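Local structure of superoxide dismutase (Acidilobus saccharovorans, 4FFK) at residues D149-D154 with T168-P173; P173-D178 with I203-V208; V177-H182 with A193-S198. The protein catalyses the dismutation of superoxide to molecular oxygen and hydrogen peroxide at a mononuclear iron(III) centre. All blocks are in the same frame, centred on the assembly; numbering follows the deposited sequence.

Contact 1 (D149-D154 with T168-P173); sequences DPVTGD and TTNLIP
P150 sets CG and CD of its ring against the carbonyl of N170, with CG 3.3 Å from N170 O. The same CG meets the terminal CD1 of I172 at 3.9 Å, the two side chains lying aslant. I172 reaches it because CG1 is anti to the carbonyl carbon (chi1 -54°) and the chain runs on extended. V151 meets N170 nearly at a right angle, its CG2 methyl 3.7 Å from ND2. L171 lays CD2 against CA and CB of D149, 3.8 Å from CB, their side chains slanted. The D149 carboxylate organises its own turn. V151 N donates to D149 OD1 at 2.9 Å from above the carboxylate plane, closing an Asx turn, and T152 OG1 donates to D149 OD2 at 2.7 Å. T152 OG1 in turn accepts from D154 N, an ST turn. Y86 OH of the second subunit bonds to both D149 OD1 and N170 ND2, tying the segments together, and Y19 OH of that subunit to OD2, so each carboxylate oxygen has at least two partners. The contact packs the turn between strands 142-148 and 155-161 against the start of strand 172-178, where I172 pairs through its backbone with Y148.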
loop_
_atom_site.group_PDB
_atom_site.type_symbol
_atom_site.label_atom_id
_atom_site.label_comp_id
_atom_site.label_asym_id
_atom_site.label_seq_id
_atom_site.Cartn_x
_atom_site.Cartn_y
_atom_site.Cartn_z
ATOM N N ASP A 149 -10.882 -18.328 9.424
ATOM C CA ASP A 149 -11.893 -17.303 9.225
ATOM C C ASP A 149 -13.080 -17.549 10.180
ATOM O O ASP A 149 -13.860 -18.438 9.927
ATOM C CB ASP A 149 -12.417 -17.335 7.813
ATOM C CG ASP A 149 -13.602 -16.421 7.629
ATOM O OD1 ASP A 149 -13.781 -15.498 8.498
ATOM O OD2 ASP A 149 -14.289 -16.590 6.612
ATOM N N PRO A 150 -13.179 -16.786 11.270
ATOM C CA PRO A 150 -14.299 -17.013 12.226
ATOM C C PRO A 150 -15.677 -16.904 11.602
ATOM O O PRO A 150 -16.648 -17.463 12.159
ATOM C CB PRO A 150 -14.111 -15.919 13.276
ATOM C CG PRO A 150 -12.729 -15.393 13.043
ATOM C CD PRO A 150 -12.430 -15.573 11.607
ATOM N N VAL A 151 -15.807 -16.189 10.493
ATOM C CA VAL A 151 -17.107 -15.983 9.902
ATOM C C VAL A 151 -17.602 -17.288 9.353
ATOM O O VAL A 151 -18.800 -17.580 9.417
ATOM C CB VAL A 151 -17.050 -14.973 8.731
ATOM C CG1 VAL A 151 -18.335 -14.992 7.942
ATOM C CG2 VAL A 151 -16.696 -13.544 9.251
ATOM N N THR A 152 -16.701 -18.071 8.769
ATOM C CA THR A 152 -17.149 -19.208 7.996
ATOM C C THR A 152 -16.730 -20.504 8.633
ATOM O O THR A 152 -17.312 -21.553 8.352
ATOM C CB THR A 152 -16.667 -19.170 6.539
ATOM O OG1 THR A 152 -15.240 -19.092 6.510
ATOM C CG2 THR A 152 -17.284 -18.020 5.775
ATOM N N GLY A 153 -15.712 -20.423 9.460
ATOM C CA GLY A 153 -14.978 -21.590 9.891
ATOM C C GLY A 153 -13.983 -22.126 8.863
ATOM O O GLY A 153 -13.313 -23.102 9.154
ATOM N N ASP A 154 -13.871 -21.490 7.690
ATOM C CA ASP A 154 -12.907 -21.906 6.639
ATOM C C ASP A 154 -11.479 -21.481 7.021
ATOM O O ASP A 154 -11.285 -20.462 7.681
ATOM C CB ASP A 154 -13.251 -21.299 5.272
ATOM C CG ASP A 154 -14.370 -22.048 4.514
ATOM O OD1 ASP A 154 -15.102 -22.848 5.138
ATOM O OD2 ASP A 154 -14.515 -21.874 3.292
ATOM N N THR A 168 -6.082 -8.179 6.496
ATOM C CA THR A 168 -7.156 -7.443 7.105
ATOM C C THR A 168 -7.417 -8.133 8.420
ATOM O O THR A 168 -6.785 -9.153 8.768
ATOM C CB THR A 168 -8.373 -7.270 6.139
ATOM O OG1 THR A 168 -9.303 -6.324 6.714
ATOM C CG2 THR A 168 -9.106 -8.645 5.876
ATOM N N THR A 169 -8.397 -7.593 9.126
ATOM C CA THR A 169 -8.722 -7.972 10.440
ATOM C C THR A 169 -9.635 -9.241 10.487
ATOM O O THR A 169 -9.984 -9.793 9.469
ATOM C CB THR A 169 -9.391 -6.727 11.118
ATOM O OG1 THR A 169 -9.481 -6.930 12.515
ATOM C CG2 THR A 169 -10.716 -6.428 10.567
ATOM N N ASN A 170 -9.904 -9.689 11.703
ATOM C CA ASN A 170 -10.875 -10.744 12.016
ATOM C C ASN A 170 -10.357 -12.158 11.731
ATOM O O ASN A 170 -10.499 -13.079 12.551
ATOM C CB ASN A 170 -12.200 -10.531 11.325
ATOM C CG ASN A 170 -13.346 -11.232 12.102
ATOM O OD1 ASN A 170 -13.401 -11.134 13.325
ATOM N ND2 ASN A 170 -14.180 -11.985 11.408
ATOM N N LEU A 171 -9.771 -12.331 10.563
ATOM C CA LEU A 171 -8.992 -13.557 10.278
ATOM C C LEU A 171 -7.996 -13.816 11.371
ATOM O O LEU A 171 -7.296 -12.908 11.842
ATOM C CB LEU A 171 -8.271 -13.402 8.936
ATOM C CG LEU A 171 -9.271 -13.243 7.823
ATOM C CD1 LEU A 171 -8.670 -12.474 6.638
ATOM C CD2 LEU A 171 -9.812 -14.633 7.467
ATOM N N ILE A 172 -7.895 -15.083 11.790
ATOM C CA ILE A 172 -7.019 -15.469 12.862
ATOM C C ILE A 172 -5.846 -16.253 12.268
ATOM O O ILE A 172 -6.037 -17.327 11.706
ATOM C CB ILE A 172 -7.779 -16.371 13.884
ATOM C CG1 ILE A 172 -9.060 -15.625 14.355
ATOM C CG2 ILE A 172 -6.842 -16.929 14.995
ATOM C CD1 ILE A 172 -9.849 -16.342 15.447
ATOM N N PRO A 173 -4.647 -15.685 12.362
ATOM C CA PRO A 173 -3.494 -16.339 11.725
ATOM C C PRO A 173 -3.160 -17.545 12.587
ATOM O O PRO A 173 -3.127 -17.424 13.795
ATOM C CB PRO A 173 -2.381 -15.298 11.845
ATOM C CG PRO A 173 -2.826 -14.432 13.095
ATOM C CD PRO A 173 -4.352 -14.337 12.879
#

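Contact 2 (P173-D178 with I203-V208). With FE (Fe (III) ion), chain B.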
loop_
_atom_site.group_PDB
_atom_site.type_symbol
_atom_site.label_atom_id
_atom_site.label_comp_id
_atom_site.label_asym_id
_atom_site.label_seq_id
_atom_site.Cartn_x
_atom_site.Cartn_y
_atom_site.Cartn_z
ATOM N N PRO A 173 -4.647 -15.685 12.362
ATOM C CA PRO A 173 -3.494 -16.339 11.725
ATOM C C PRO A 173 -3.160 -17.545 12.587
ATOM O O PRO A 173 -3.127 -17.424 13.795
ATOM C CB PRO A 173 -2.381 -15.298 11.845
ATOM C CG PRO A 173 -2.826 -14.432 13.095
ATOM C CD PRO A 173 -4.352 -14.337 12.879
ATOM N N LEU A 174 -2.890 -18.659 11.937
ATOM C CA LEU A 174 -2.491 -19.857 12.654
ATOM C C LEU A 174 -1.029 -20.148 12.446
ATOM O O LEU A 174 -0.339 -20.626 13.374
ATOM C CB LEU A 174 -3.284 -21.061 12.155
ATOM C CG LEU A 174 -4.794 -20.813 12.175
ATOM C CD1 LEU A 174 -5.585 -21.976 11.596
ATOM C CD2 LEU A 174 -5.204 -20.501 13.576
ATOM N N LEU A 175 -0.570 -19.892 11.222
ATOM C CA LEU A 175 0.754 -20.301 10.824
ATOM C C LEU A 175 1.218 -19.224 9.876
ATOM O O LEU A 175 0.442 -18.749 9.079
ATOM C CB LEU A 175 0.639 -21.622 10.046
ATOM C CG LEU A 175 1.872 -22.063 9.268
ATOM C CD1 LEU A 175 3.061 -22.348 10.230
ATOM C CD2 LEU A 175 1.461 -23.275 8.456
ATOM N N ALA A 176 2.461 -18.824 9.986
ATOM C CA ALA A 176 2.925 -17.711 9.180
ATOM C C ALA A 176 4.336 -18.000 8.801
ATOM O O ALA A 176 5.121 -18.501 9.619
ATOM C CB ALA A 176 2.807 -16.406 9.997
ATOM N N VAL A 177 4.687 -17.672 7.577
ATOM C CA VAL A 177 6.083 -17.734 7.182
ATOM C C VAL A 177 6.468 -16.313 6.742
ATOM O O VAL A 177 5.781 -15.699 5.957
ATOM C CB VAL A 177 6.335 -18.760 6.055
ATOM C CG1 VAL A 177 5.415 -18.543 4.856
ATOM C CG2 VAL A 177 7.793 -18.747 5.639
ATOM N N ASP A 178 7.541 -15.832 7.305
ATOM C CA ASP A 178 8.138 -14.547 6.918
ATOM C C ASP A 178 8.914 -14.684 5.652
ATOM O O ASP A 178 9.822 -15.550 5.516
ATOM C CB ASP A 178 9.093 -14.208 8.043
ATOM C CG ASP A 178 9.629 -12.827 7.989
ATOM O OD1 ASP A 178 9.261 -12.038 7.141
ATOM O OD2 ASP A 178 10.387 -12.537 8.911
ATOM N N ILE A 203 8.059 -26.669 10.728
ATOM C CA ILE A 203 6.745 -26.309 11.284
ATOM C C ILE A 203 6.435 -27.125 12.518
ATOM O O ILE A 203 6.473 -28.365 12.492
ATOM C CB ILE A 203 5.608 -26.391 10.248
ATOM C CG1 ILE A 203 5.846 -25.345 9.172
ATOM C CG2 ILE A 203 4.248 -26.079 10.899
ATOM C CD1 ILE A 203 5.170 -25.645 7.883
ATOM N N ASN A 204 6.213 -26.420 13.614
ATOM C CA ASN A 204 5.572 -27.003 14.754
ATOM C C ASN A 204 4.061 -27.111 14.560
ATOM O O ASN A 204 3.268 -26.224 14.921
ATOM C CB ASN A 204 5.968 -26.268 16.006
ATOM C CG ASN A 204 5.440 -26.946 17.241
ATOM O OD1 ASN A 204 5.836 -26.614 18.322
ATOM N ND2 ASN A 204 4.496 -27.847 17.073
ATOM N N TRP A 205 3.640 -28.235 14.004
ATOM C CA TRP A 205 2.219 -28.441 13.746
ATOM C C TRP A 205 1.337 -28.554 15.002
ATOM O O TRP A 205 0.107 -28.414 14.919
ATOM C CB TRP A 205 1.980 -29.602 12.769
ATOM C CG TRP A 205 2.298 -29.246 11.380
ATOM C CD1 TRP A 205 3.374 -29.668 10.659
ATOM C CD2 TRP A 205 1.557 -28.364 10.518
ATOM N NE1 TRP A 205 3.339 -29.134 9.398
ATOM C CE2 TRP A 205 2.243 -28.321 9.282
ATOM C CE3 TRP A 205 0.390 -27.589 10.680
ATOM C CZ2 TRP A 205 1.812 -27.528 8.203
ATOM C CZ3 TRP A 205 -0.069 -26.846 9.596
ATOM C CH2 TRP A 205 0.647 -26.815 8.375
ATOM N N ASP A 206 1.952 -28.809 16.148
ATOM C CA ASP A 206 1.214 -28.879 17.410
ATOM C C ASP A 206 0.878 -27.485 17.859
ATOM O O ASP A 206 -0.243 -27.236 18.351
ATOM C CB ASP A 206 2.030 -29.536 18.523
ATOM C CG ASP A 206 2.256 -31.031 18.283
ATOM O OD1 ASP A 206 1.356 -31.719 17.743
ATOM O OD2 ASP A 206 3.355 -31.488 18.618
ATOM N N ASP A 207 1.880 -26.608 17.749
ATOM C CA ASP A 207 1.680 -25.194 17.992
ATOM C C ASP A 207 0.497 -24.688 17.152
ATOM O O ASP A 207 -0.397 -24.053 17.698
ATOM C CB ASP A 207 2.912 -24.397 17.642
ATOM C CG ASP A 207 2.608 -22.921 17.577
ATOM O OD1 ASP A 207 2.448 -22.300 18.627
ATOM O OD2 ASP A 207 2.430 -22.427 16.457
ATOM N N VAL A 208 0.514 -24.974 15.855
ATOM C CA VAL A 208 -0.538 -24.565 14.912
ATOM C C VAL A 208 -1.900 -25.166 15.315
ATOM O O VAL A 208 -2.908 -24.477 15.497
ATOM C CB VAL A 208 -0.214 -24.973 13.454
ATOM C CG1 VAL A 208 -1.330 -24.616 12.515
ATOM C CG2 VAL A 208 1.067 -24.322 12.966
HETATM FE FE FE B . 11.077 -10.966 9.779
HETATM O O HOH W 1 9.762 -9.782 8.741
#
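L175 brings CD2 obliquely to the six-membered ring of W205, 3.6 Å from CH2, while one face of the indole is taken by its segment neighbour I203, whose CG2 sits over the ring centre 3.3 Å above the plane. At the pyrrole edge, NE1 makes a weak hydrogen bond to G107 O. CD1 of L175 touches two methyls that lie on the same side of it, CG2 of I203 at 4.0 Å, the two side chains meeting at about a right angle, and CG2 of V208 at 3.9 Å. CG of L175 stands anti to the backbone N (chi1 167°), which carries the fork out to the start of helix 205-216. L174 adds CB, 4.1 Å from V208 CG1. L174 and L175 both face L146 in a classic beta bulge, consistent with these two consecutive leucines both touching V208. Backbone polar groups of the strand bond to N98: L174 O to ND2 and A176 N to OD1. Strand and helix therefore meet through buried methyls, methylenes and one aromatic ring, a contact resting on fit and exclusion of water; charge lies beside it, in the D207-R211 salt bridge, and again at the iron ligand D178 at the strand's end.

Contact 3 (V177-H182 with A193-S198). With FE (Fe (III) ion), chain B.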
loop_
_atom_site.group_PDB
_atom_site.type_symbol
_atom_site.label_atom_id
_atom_site.label_comp_id
_atom_site.label_asym_id
_atom_site.label_seq_id
_atom_site.Cartn_x
_atom_site.Cartn_y
_atom_site.Cartn_z
ATOM N N VAL A 177 4.687 -17.672 7.577
ATOM C CA VAL A 177 6.083 -17.734 7.182
ATOM C C VAL A 177 6.468 -16.313 6.742
ATOM O O VAL A 177 5.781 -15.699 5.957
ATOM C CB VAL A 177 6.335 -18.760 6.055
ATOM C CG1 VAL A 177 5.415 -18.543 4.856
ATOM C CG2 VAL A 177 7.793 -18.747 5.639
ATOM N N ASP A 178 7.541 -15.832 7.305
ATOM C CA ASP A 178 8.138 -14.547 6.918
ATOM C C ASP A 178 8.914 -14.684 5.652
ATOM O O ASP A 178 9.822 -15.550 5.516
ATOM C CB ASP A 178 9.093 -14.208 8.043
ATOM C CG ASP A 178 9.629 -12.827 7.989
ATOM O OD1 ASP A 178 9.261 -12.038 7.141
ATOM O OD2 ASP A 178 10.387 -12.537 8.911
ATOM N N VAL A 179 8.597 -13.825 4.685
ATOM C CA VAL A 179 9.418 -13.711 3.486
ATOM C C VAL A 179 9.962 -12.311 3.241
ATOM O O VAL A 179 10.336 -11.950 2.122
ATOM C CB VAL A 179 8.709 -14.225 2.243
ATOM C CG1 VAL A 179 8.431 -15.685 2.377
ATOM C CG2 VAL A 179 7.315 -13.473 2.040
ATOM N N PHE A 180 10.109 -11.539 4.313
ATOM C CA PHE A 180 11.059 -10.500 4.218
ATOM C C PHE A 180 12.428 -11.109 3.969
ATOM O O PHE A 180 12.751 -12.157 4.501
ATOM C CB PHE A 180 11.193 -9.795 5.535
ATOM C CG PHE A 180 10.181 -8.751 5.770
ATOM C CD1 PHE A 180 10.632 -7.429 5.928
ATOM C CD2 PHE A 180 8.815 -9.068 5.887
ATOM C CE1 PHE A 180 9.689 -6.366 6.240
ATOM C CE2 PHE A 180 7.880 -8.024 6.146
ATOM C CZ PHE A 180 8.367 -6.693 6.323
ATOM N N GLU A 181 13.229 -10.410 3.199
ATOM C CA GLU A 181 14.514 -10.988 2.834
ATOM C C GLU A 181 15.347 -11.341 4.039
ATOM O O GLU A 181 16.143 -12.273 4.022
ATOM C CB GLU A 181 15.236 -10.009 1.980
ATOM C CG GLU A 181 14.595 -10.011 0.573
ATOM C CD GLU A 181 15.014 -8.869 -0.269
ATOM O OE1 GLU A 181 15.460 -7.820 0.246
ATOM O OE2 GLU A 181 14.922 -8.992 -1.504
ATOM N N HIS A 182 15.210 -10.567 5.114
ATOM C CA HIS A 182 16.054 -10.882 6.266
ATOM C C HIS A 182 15.764 -12.246 6.911
ATOM O O HIS A 182 16.638 -12.764 7.597
ATOM C CB HIS A 182 15.985 -9.806 7.336
ATOM C CG HIS A 182 14.659 -9.693 7.947
ATOM N ND1 HIS A 182 13.892 -8.560 7.804
ATOM C CD2 HIS A 182 13.913 -10.580 8.652
ATOM C CE1 HIS A 182 12.749 -8.728 8.426
ATOM N NE2 HIS A 182 12.740 -9.941 8.980
ATOM N N ALA A 193 12.484 -19.184 -2.522
ATOM C CA ALA A 193 11.734 -20.410 -2.795
ATOM C C ALA A 193 12.342 -21.583 -2.007
ATOM O O ALA A 193 11.609 -22.433 -1.455
ATOM C CB ALA A 193 11.673 -20.683 -4.249
ATOM N N LYS A 194 13.677 -21.646 -1.961
ATOM C CA LYS A 194 14.352 -22.769 -1.380
ATOM C C LYS A 194 14.201 -22.623 0.124
ATOM O O LYS A 194 13.979 -23.574 0.837
ATOM C CB LYS A 194 15.834 -22.756 -1.773
ATOM C CG LYS A 194 16.613 -23.810 -1.017
ATOM C CD LYS A 194 18.062 -23.772 -1.485
ATOM C CE LYS A 194 18.922 -24.558 -0.506
ATOM N NZ LYS A 194 20.326 -24.792 -1.073
ATOM N N TYR A 195 14.214 -21.374 0.608
ATOM C CA TYR A 195 13.824 -21.166 2.000
ATOM C C TYR A 195 12.420 -21.625 2.388
ATOM O O TYR A 195 12.235 -22.364 3.380
ATOM C CB TYR A 195 14.051 -19.690 2.333
ATOM C CG TYR A 195 13.265 -19.167 3.481
ATOM C CD1 TYR A 195 13.607 -19.467 4.803
ATOM C CD2 TYR A 195 12.177 -18.317 3.240
ATOM C CE1 TYR A 195 12.903 -18.940 5.849
ATOM C CE2 TYR A 195 11.438 -17.827 4.296
ATOM C CZ TYR A 195 11.783 -18.110 5.564
ATOM O OH TYR A 195 11.040 -17.566 6.576
ATOM N N VAL A 196 11.422 -21.202 1.624
ATOM C CA VAL A 196 10.052 -21.562 1.963
ATOM C C VAL A 196 9.908 -23.113 1.920
ATOM O O VAL A 196 9.319 -23.725 2.800
ATOM C CB VAL A 196 9.125 -20.908 0.953
ATOM C CG1 VAL A 196 7.730 -21.454 1.140
ATOM C CG2 VAL A 196 9.191 -19.336 1.210
ATOM N N ASP A 197 10.499 -23.694 0.892
ATOM C CA ASP A 197 10.468 -25.173 0.717
ATOM C C ASP A 197 11.017 -25.876 1.934
ATOM O O ASP A 197 10.406 -26.837 2.415
ATOM C CB ASP A 197 11.276 -25.568 -0.526
ATOM C CG ASP A 197 10.553 -25.280 -1.801
ATOM O OD1 ASP A 197 9.353 -24.926 -1.768
ATOM O OD2 ASP A 197 11.178 -25.430 -2.877
ATOM N N SER A 198 12.135 -25.397 2.484
ATOM C CA SER A 198 12.737 -26.038 3.650
ATOM C C SER A 198 12.023 -25.697 4.937
ATOM O O SER A 198 11.995 -26.468 5.883
ATOM C CB SER A 198 14.223 -25.666 3.817
ATOM O OG SER A 198 14.888 -25.532 2.587
HETATM FE FE FE B . 11.077 -10.966 9.779
HETATM O O HOH W 1 9.762 -9.782 8.741
#
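Y195 is the first residue of 193-198 to touch 177-182, and it does so through its hydroxyl end. With CG anti to the backbone N (chi1 158°), the ring projects from the helix and OH donates to D178 O at 2.6 Å. The donor lies in the carbonyl plane, with a C=O...donor angle of 146°, and the oxygen sits at the ring edge. V177 slides past the phenol in the opposite sense, its CG2 3.6 Å from Y195 OH, and V179 CG1 comes to the same edge, 4.2 Å from CE2. Y195 OH is also hydrogen-bonded to Y95 OH. A phenylalanine in its place would probably leave D178 O without its donor and Y95 without this partner, and so hold the end of the strand less firmly. Next along, V196 puts CG2 against V179 CG1 at 3.9 Å. D197 turns to a salt bridge with K136, and S198 returns to its own helix, its OG and N reaching K194 O from opposite faces of the carbonyl plane.

The peptide gripped by Y195 is that of a metal ligand, which makes the tyrosine a second-shell residue. D178 OD2 binds iron at 1.9 Å, and F180 N donates to D178 OD1 at 3.0 Å in an Asx turn that helps fix the carboxylate. H182 NE2 binds iron at 2.1 Å, a water completes the shell with H43 and H92, and H182 ND1 bonds to E181 of the third subunit. The contact thus joins the end of strand 172-178 to helix 192-199; helix 124-136 packs on V177 and V196 through A135, and strand 142-148 runs alongside.

All three contacts are buried and use strand 172-178, taken in turn from its start to its iron-binding end. Contact 1 lies farthest from the centre of the chain, at the hairpin turn, where the second subunit helps to satisfy its polar groups. Contact 2 is the most central and apolar in its side-chain contacts. Contact 3 is the one with a hydrogen bond between its segments, and it borders the third subunit. Contacts 2 and 3 share V177 and D178, with centres about 14 Å apart, and set the consecutive helices 192-199 and 205-216 against one strand. The chemistry passes from turn-forming acid through hydrocarbon core to the metal site.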